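Local coordinates for hypothetical protein Atu1826 (Agrobacterium tumefaciens, PDB 2I3D) that is of unknown function but is a putative alpha/beta hydrolase, with partial similarity to the X-Pro dipeptidyl-peptidase (S15) family, at residues B[38-43]-B[74-79]; B[70-75]-B[80-85]. One frame throughout, in Å; residues are numbered along the deposited sequence. Where two conformers were deposited one is given.

In the fold
Contacts 1 and 2 share helix 66-77 and reach neighbouring strands of one sheet, with centres about 6 Å apart. Contact 2 is the buried one: it packs the helix on strand 81-85, which follows it in the chain. Contact 1 lies at the surface and reaches past that strand to the end of strand 33-40. Two bonds sew them together: Arg38 N to Arg84 O, 2.8 Å, and Ser42 N to Thr81 OG1, 2.9 Å. Gln40 CG also packs on Phe72 CZ at 3.4 Å. Neither contact includes Ser130, His212 or Asp179, whose geometry is consistent with a catalytic triad. Together they join helix 66-77 to strands 81-85 and 33-40.

Contact 1: residues B[38-43]-B[74-79]; sequences RYQPSK and LFQKRG
The C-terminal end of helix 66-77 meets the end of strand 33-40 here, through one hydrogen bond and one pair of amides. Gly79 is the C-prime residue of the Schellman motif that closes the helix. Its positive phi turns the chain, and Gly79 N returns to Gln76 O at 3.1 Å. In this turn, Gly79 O accepts the hydroxyl of Ser42. The bond from Ser42 OG to Gly79 O is short, 2.7 Å. The hydroxyl comes from above the carbonyl plane, 39° out of it, and not along a lone pair. Ser42 OG lies anti to its own backbone N (chi1 -178°), which turns it to the helix end. The same OG is also hydrogen-bonded to Glu44 N.

Closer to the strand end, Gln40 and Gln76 stack their amides, with planes only 14° apart. This holds for one of two modelled conformers of Gln76, so the stack is doubtful. In that conformer Gln76 reaches across with an extended chain, while Gln40 bends at chi2. The two nitrogens, Gln40 NE2 and Gln76 NE2, are then 3.6 Å apart. Gln40 CG lies over a face of the Gln76 amide, 3.9 Å from Gln76 OE1. No hydrogen bond joins the two amides.

On another side of the helix, Arg78 forms salt bridges with Glu226 and Asp230 of helix 218-233. The contact with the strand is small, 152 Å² in all. Its directional part is the serine bond, which ties the loop after strand 33-40 to the turn after the helix; the amides may add flat van der Waals packing.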
loop_
_atom_site.group_PDB
_atom_site.type_symbol
_atom_site.label_atom_id
_atom_site.label_comp_id
_atom_site.label_asym_id
_atom_site.label_seq_id
_atom_site.Cartn_x
_atom_site.Cartn_y
_atom_site.Cartn_z
ATOM N N ARG B 38 13.671 8.603 -1.584
ATOM C CA ARG B 38 13.764 8.352 -3.017
ATOM C C ARG B 38 13.607 9.690 -3.691
ATOM O O ARG B 38 12.619 10.404 -3.453
ATOM C CB ARG B 38 12.661 7.390 -3.500
ATOM C CG ARG B 38 12.746 6.004 -2.869
ATOM C CD ARG B 38 14.036 5.282 -3.281
ATOM N NE ARG B 38 14.128 3.957 -2.681
ATOM C CZ ARG B 38 14.865 3.639 -1.619
ATOM N NH1 ARG B 38 15.620 4.543 -1.013
ATOM N NH2 ARG B 38 14.858 2.399 -1.163
ATOM N N TYR B 39 14.570 10.024 -4.536
ATOM C CA TYR B 39 14.776 11.366 -5.048
ATOM C C TYR B 39 14.956 11.364 -6.548
ATOM O O TYR B 39 15.789 10.623 -7.071
ATOM C CB TYR B 39 16.028 11.904 -4.373
ATOM C CG TYR B 39 16.683 13.107 -4.991
ATOM C CD1 TYR B 39 16.033 14.340 -5.069
ATOM C CD2 TYR B 39 18.020 13.029 -5.432
ATOM C CE1 TYR B 39 16.699 15.477 -5.619
ATOM C CE2 TYR B 39 18.678 14.138 -5.950
ATOM C CZ TYR B 39 18.021 15.351 -6.044
ATOM O OH TYR B 39 18.701 16.436 -6.575
ATOM N N GLN B 40 14.176 12.185 -7.246
ATOM C CA GLN B 40 14.328 12.371 -8.702
ATOM C C GLN B 40 14.425 13.848 -9.039
ATOM O O GLN B 40 13.403 14.559 -9.033
ATOM C CB GLN B 40 13.165 11.784 -9.497
ATOM C CG GLN B 40 12.927 10.294 -9.315
ATOM C CD GLN B 40 13.731 9.444 -10.282
ATOM O OE1 GLN B 40 13.847 8.219 -10.104
ATOM N NE2 GLN B 40 14.293 10.086 -11.318
ATOM N N PRO B 41 15.645 14.324 -9.373
ATOM C CA PRO B 41 15.734 15.741 -9.699
ATOM C C PRO B 41 15.132 16.062 -11.068
ATOM O O PRO B 41 15.146 15.228 -11.981
ATOM C CB PRO B 41 17.247 16.019 -9.687
ATOM C CG PRO B 41 17.865 14.711 -10.090
ATOM C CD PRO B 41 16.949 13.637 -9.485
ATOM N N SER B 42 14.617 17.271 -11.204
ATOM C CA SER B 42 14.117 17.716 -12.491
ATOM C C SER B 42 15.219 17.902 -13.532
ATOM O O SER B 42 16.341 18.366 -13.212
ATOM C CB SER B 42 13.375 19.043 -12.366
ATOM O OG SER B 42 12.852 19.420 -13.644
ATOM N N LYS B 43 14.861 17.565 -14.776
ATOM C CA LYS B 43 15.662 17.878 -15.960
ATOM C C LYS B 43 15.776 19.389 -16.190
ATOM O O LYS B 43 16.581 19.820 -17.009
ATOM C CB LYS B 43 15.033 17.245 -17.203
ATOM C CG LYS B 43 14.807 15.741 -17.102
ATOM C CD LYS B 43 14.716 15.075 -18.488
ATOM C CE LYS B 43 13.269 14.827 -18.937
ATOM N NZ LYS B 43 12.697 13.597 -18.273
ATOM N N LEU B 74 3.436 11.216 -10.355
ATOM C CA LEU B 74 2.721 12.354 -10.941
ATOM C C LEU B 74 3.583 13.616 -11.010
ATOM O O LEU B 74 3.705 14.269 -12.081
ATOM C CB LEU B 74 1.460 12.639 -10.118
ATOM C CG LEU B 74 0.698 13.893 -10.567
ATOM C CD1 LEU B 74 0.395 13.845 -12.094
ATOM C CD2 LEU B 74 -0.626 13.949 -9.736
ATOM N N PHE B 75 4.149 13.998 -9.877
ATOM C CA PHE B 75 4.972 15.205 -9.871
ATOM C C PHE B 75 6.225 15.042 -10.729
ATOM O O PHE B 75 6.610 15.973 -11.445
ATOM C CB PHE B 75 5.298 15.621 -8.442
ATOM C CG PHE B 75 4.127 16.247 -7.732
ATOM C CD1 PHE B 75 3.848 17.627 -7.880
ATOM C CD2 PHE B 75 3.247 15.457 -6.950
ATOM C CE1 PHE B 75 2.730 18.219 -7.212
ATOM C CE2 PHE B 75 2.116 16.035 -6.270
ATOM C CZ PHE B 75 1.842 17.412 -6.418
ATOM N N GLN B 76 6.823 13.864 -10.658
ATOM C CA GLN B 76 8.000 13.507 -11.463
ATOM C C GLN B 76 7.712 13.780 -12.931
ATOM O O GLN B 76 8.445 14.484 -13.640
ATOM C CB GLN B 76 8.317 11.996 -11.304
ATOM C CG GLN B 76 9.545 11.554 -12.136
ATOM C CD GLN B 76 10.005 10.124 -11.882
ATOM O OE1 GLN B 76 9.532 9.427 -10.986
ATOM N NE2 GLN B 76 10.963 9.687 -12.691
ATOM N N LYS B 77 6.622 13.182 -13.399
ATOM C CA LYS B 77 6.248 13.291 -14.805
ATOM C C LYS B 77 5.941 14.723 -15.228
ATOM O O LYS B 77 6.037 15.012 -16.418
ATOM C CB LYS B 77 5.021 12.449 -15.132
ATOM C CG LYS B 77 5.171 10.950 -15.072
ATOM C CD LYS B 77 3.798 10.318 -15.499
ATOM C CE LYS B 77 2.667 10.722 -14.509
ATOM N NZ LYS B 77 1.278 10.891 -15.069
ATOM N N ARG B 78 5.540 15.592 -14.289
ATOM C CA ARG B 78 5.237 16.995 -14.616
ATOM C C ARG B 78 6.447 17.955 -14.429
ATOM O O ARG B 78 6.282 19.191 -14.384
ATOM C CB ARG B 78 4.002 17.486 -13.853
ATOM C CG ARG B 78 2.711 16.788 -14.262
ATOM C CD ARG B 78 2.480 16.790 -15.760
ATOM N NE ARG B 78 1.149 16.267 -16.067
ATOM C CZ ARG B 78 0.852 15.003 -16.382
ATOM N NH1 ARG B 78 1.810 14.088 -16.480
ATOM N NH2 ARG B 78 -0.423 14.657 -16.610
ATOM N N GLY B 79 7.645 17.379 -14.321
ATOM C CA GLY B 79 8.899 18.155 -14.279
ATOM C C GLY B 79 9.344 18.672 -12.926
ATOM O O GLY B 79 10.266 19.495 -12.843
#

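Contact 2: residues B[70-75]-B[80-85]; sequences QLFYLF and FTTLRF
Phe72 sends its ring toward strand 81-85 with CG anti to the backbone N (chi1 179°), and Arg84 reaches over one face of it. Arg84 CG stands between its own N and carbonyl carbon (chi1 57°), and the chain then runs extended to NE. This brings Arg84 NH1 over the centre of the Phe72 ring, 3.2 Å above the plane. The contact is a cation-pi one: CZ is 4.4 Å from the ring centroid and close to the ring normal. The guanidinium stands nearly upright on the ring, with the planes 80° apart. It therefore presents one nitrogen and is not stacked flat.

The opposite face of Phe72 receives Thr82. Its CG2 makes a CH-pi contact, 3.9 Å from the ring centroid. Arg84 and Thr82, two residues apart on the strand, thus sandwich the ring, and Leu83 CA meets its edge.

Near the turn, Phe75 and Phe80 form a T-shaped pair. Phe75 gives the edge and Phe80 the face. Phe75 CD1 stands over the centre of the Phe80 ring, 3.5 Å above it. The backbones join at the same place: Phe80 N bonds to Phe75 O at 3.1 Å, a bond that belongs to the Schellman motif ending the helix. Trp125 meets the Phe80 ring edge-to-face as well.

Helix 70-75 and strand 81-85 run antiparallel, their axes 8.3 Å apart. This is the helix-to-strand half of a beta-alpha-beta crossover, strand 49-53 to helix 66-77 to strand 81-85, as expected in an alpha/beta hydrolase fold.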
loop_
_atom_site.group_PDB
_atom_site.type_symbol
_atom_site.label_atom_id
_atom_site.label_comp_id
_atom_site.label_asym_id
_atom_site.label_seq_id
_atom_site.Cartn_x
_atom_site.Cartn_y
_atom_site.Cartn_z
ATOM N N GLN B 70 2.492 6.671 -6.498
ATOM C CA GLN B 70 1.796 7.328 -7.611
ATOM C C GLN B 70 1.809 8.856 -7.511
ATOM O O GLN B 70 1.949 9.530 -8.530
ATOM C CB GLN B 70 0.370 6.825 -7.698
ATOM C CG GLN B 70 0.324 5.342 -8.137
ATOM C CD GLN B 70 0.727 5.162 -9.557
ATOM O OE1 GLN B 70 0.367 5.986 -10.445
ATOM N NE2 GLN B 70 1.534 4.132 -9.810
ATOM N N LEU B 71 1.681 9.414 -6.306
ATOM C CA LEU B 71 1.789 10.858 -6.180
ATOM C C LEU B 71 3.194 11.304 -6.588
ATOM O O LEU B 71 3.357 12.275 -7.325
ATOM C CB LEU B 71 1.496 11.316 -4.742
ATOM C CG LEU B 71 0.009 11.239 -4.317
ATOM C CD1 LEU B 71 -0.157 11.258 -2.798
ATOM C CD2 LEU B 71 -0.809 12.415 -4.992
ATOM N N PHE B 72 4.210 10.613 -6.048
ATOM C CA PHE B 72 5.582 10.881 -6.455
ATOM C C PHE B 72 5.713 10.872 -7.993
ATOM O O PHE B 72 6.255 11.820 -8.603
ATOM C CB PHE B 72 6.483 9.836 -5.817
ATOM C CG PHE B 72 7.933 9.977 -6.166
ATOM C CD1 PHE B 72 8.820 10.578 -5.264
ATOM C CD2 PHE B 72 8.433 9.446 -7.369
ATOM C CE1 PHE B 72 10.198 10.666 -5.559
ATOM C CE2 PHE B 72 9.797 9.520 -7.680
ATOM C CZ PHE B 72 10.692 10.141 -6.774
ATOM N N TYR B 73 5.221 9.802 -8.626
ATOM C CA TYR B 73 5.348 9.666 -10.071
ATOM C C TYR B 73 4.612 10.787 -10.842
ATOM O O TYR B 73 5.127 11.281 -11.845
ATOM C CB TYR B 73 4.815 8.300 -10.484
ATOM C CG TYR B 73 5.084 7.932 -11.914
ATOM C CD1 TYR B 73 6.383 7.671 -12.365
ATOM C CD2 TYR B 73 4.037 7.830 -12.812
ATOM C CE1 TYR B 73 6.621 7.322 -13.706
ATOM C CE2 TYR B 73 4.262 7.491 -14.146
ATOM C CZ TYR B 73 5.546 7.251 -14.573
ATOM O OH TYR B 73 5.694 6.900 -15.899
ATOM N N LEU B 74 3.436 11.216 -10.355
ATOM C CA LEU B 74 2.721 12.354 -10.941
ATOM C C LEU B 74 3.583 13.616 -11.010
ATOM O O LEU B 74 3.705 14.269 -12.081
ATOM C CB LEU B 74 1.460 12.639 -10.118
ATOM C CG LEU B 74 0.698 13.893 -10.567
ATOM C CD1 LEU B 74 0.395 13.845 -12.094
ATOM C CD2 LEU B 74 -0.626 13.949 -9.736
ATOM N N PHE B 75 4.149 13.998 -9.877
ATOM C CA PHE B 75 4.972 15.205 -9.871
ATOM C C PHE B 75 6.225 15.042 -10.729
ATOM O O PHE B 75 6.610 15.973 -11.445
ATOM C CB PHE B 75 5.298 15.621 -8.442
ATOM C CG PHE B 75 4.127 16.247 -7.732
ATOM C CD1 PHE B 75 3.848 17.627 -7.880
ATOM C CD2 PHE B 75 3.247 15.457 -6.950
ATOM C CE1 PHE B 75 2.730 18.219 -7.212
ATOM C CE2 PHE B 75 2.116 16.035 -6.270
ATOM C CZ PHE B 75 1.842 17.412 -6.418
ATOM N N PHE B 80 8.710 18.208 -11.850
ATOM C CA PHE B 80 9.118 18.623 -10.509
ATOM C C PHE B 80 10.371 17.854 -10.058
ATOM O O PHE B 80 10.556 16.675 -10.386
ATOM C CB PHE B 80 8.020 18.305 -9.474
ATOM C CG PHE B 80 6.854 19.279 -9.466
ATOM C CD1 PHE B 80 5.963 19.315 -10.531
ATOM C CD2 PHE B 80 6.641 20.124 -8.370
ATOM C CE1 PHE B 80 4.876 20.206 -10.520
ATOM C CE2 PHE B 80 5.574 21.023 -8.348
ATOM C CZ PHE B 80 4.677 21.051 -9.415
ATOM N N THR B 81 11.230 18.517 -9.292
ATOM C CA THR B 81 12.232 17.803 -8.494
ATOM C C THR B 81 11.443 17.183 -7.341
ATOM O O THR B 81 10.760 17.898 -6.601
ATOM C CB THR B 81 13.294 18.777 -7.959
ATOM O OG1 THR B 81 14.118 19.176 -9.064
ATOM C CG2 THR B 81 14.146 18.144 -6.841
ATOM N N THR B 82 11.550 15.871 -7.167
ATOM C CA THR B 82 10.573 15.167 -6.317
ATOM C C THR B 82 11.259 14.305 -5.292
ATOM O O THR B 82 12.208 13.589 -5.624
ATOM C CB THR B 82 9.528 14.303 -7.172
ATOM O OG1 THR B 82 9.060 15.085 -8.272
ATOM C CG2 THR B 82 8.336 13.866 -6.338
ATOM N N LEU B 83 10.777 14.353 -4.049
ATOM C CA LEU B 83 11.315 13.512 -2.971
ATOM C C LEU B 83 10.167 12.876 -2.208
ATOM O O LEU B 83 9.257 13.594 -1.814
ATOM C CB LEU B 83 12.149 14.364 -2.000
ATOM C CG LEU B 83 12.695 13.639 -0.769
ATOM C CD1 LEU B 83 13.825 12.656 -1.160
ATOM C CD2 LEU B 83 13.166 14.644 0.236
ATOM N N ARG B 84 10.171 11.552 -2.037
ATOM C CA ARG B 84 9.389 10.908 -0.992
ATOM C C ARG B 84 10.383 10.314 -0.004
ATOM O O ARG B 84 11.520 9.990 -0.355
ATOM C CB ARG B 84 8.444 9.822 -1.525
ATOM C CG ARG B 84 9.159 8.683 -2.329
ATOM C CD ARG B 84 8.099 7.762 -2.977
ATOM N NE ARG B 84 8.630 6.435 -3.294
ATOM C CZ ARG B 84 9.346 6.145 -4.385
ATOM N NH1 ARG B 84 9.648 7.079 -5.286
ATOM N NH2 ARG B 84 9.762 4.901 -4.569
ATOM N N PHE B 85 9.974 10.179 1.242
ATOM C CA PHE B 85 10.887 9.592 2.240
ATOM C C PHE B 85 10.124 8.940 3.388
ATOM O O PHE B 85 8.947 9.210 3.598
ATOM C CB PHE B 85 11.822 10.691 2.795
ATOM C CG PHE B 85 11.138 11.666 3.727
ATOM C CD1 PHE B 85 11.179 11.461 5.112
ATOM C CD2 PHE B 85 10.420 12.765 3.218
ATOM C CE1 PHE B 85 10.513 12.327 5.986
ATOM C CE2 PHE B 85 9.739 13.636 4.106
ATOM C CZ PHE B 85 9.802 13.410 5.476
#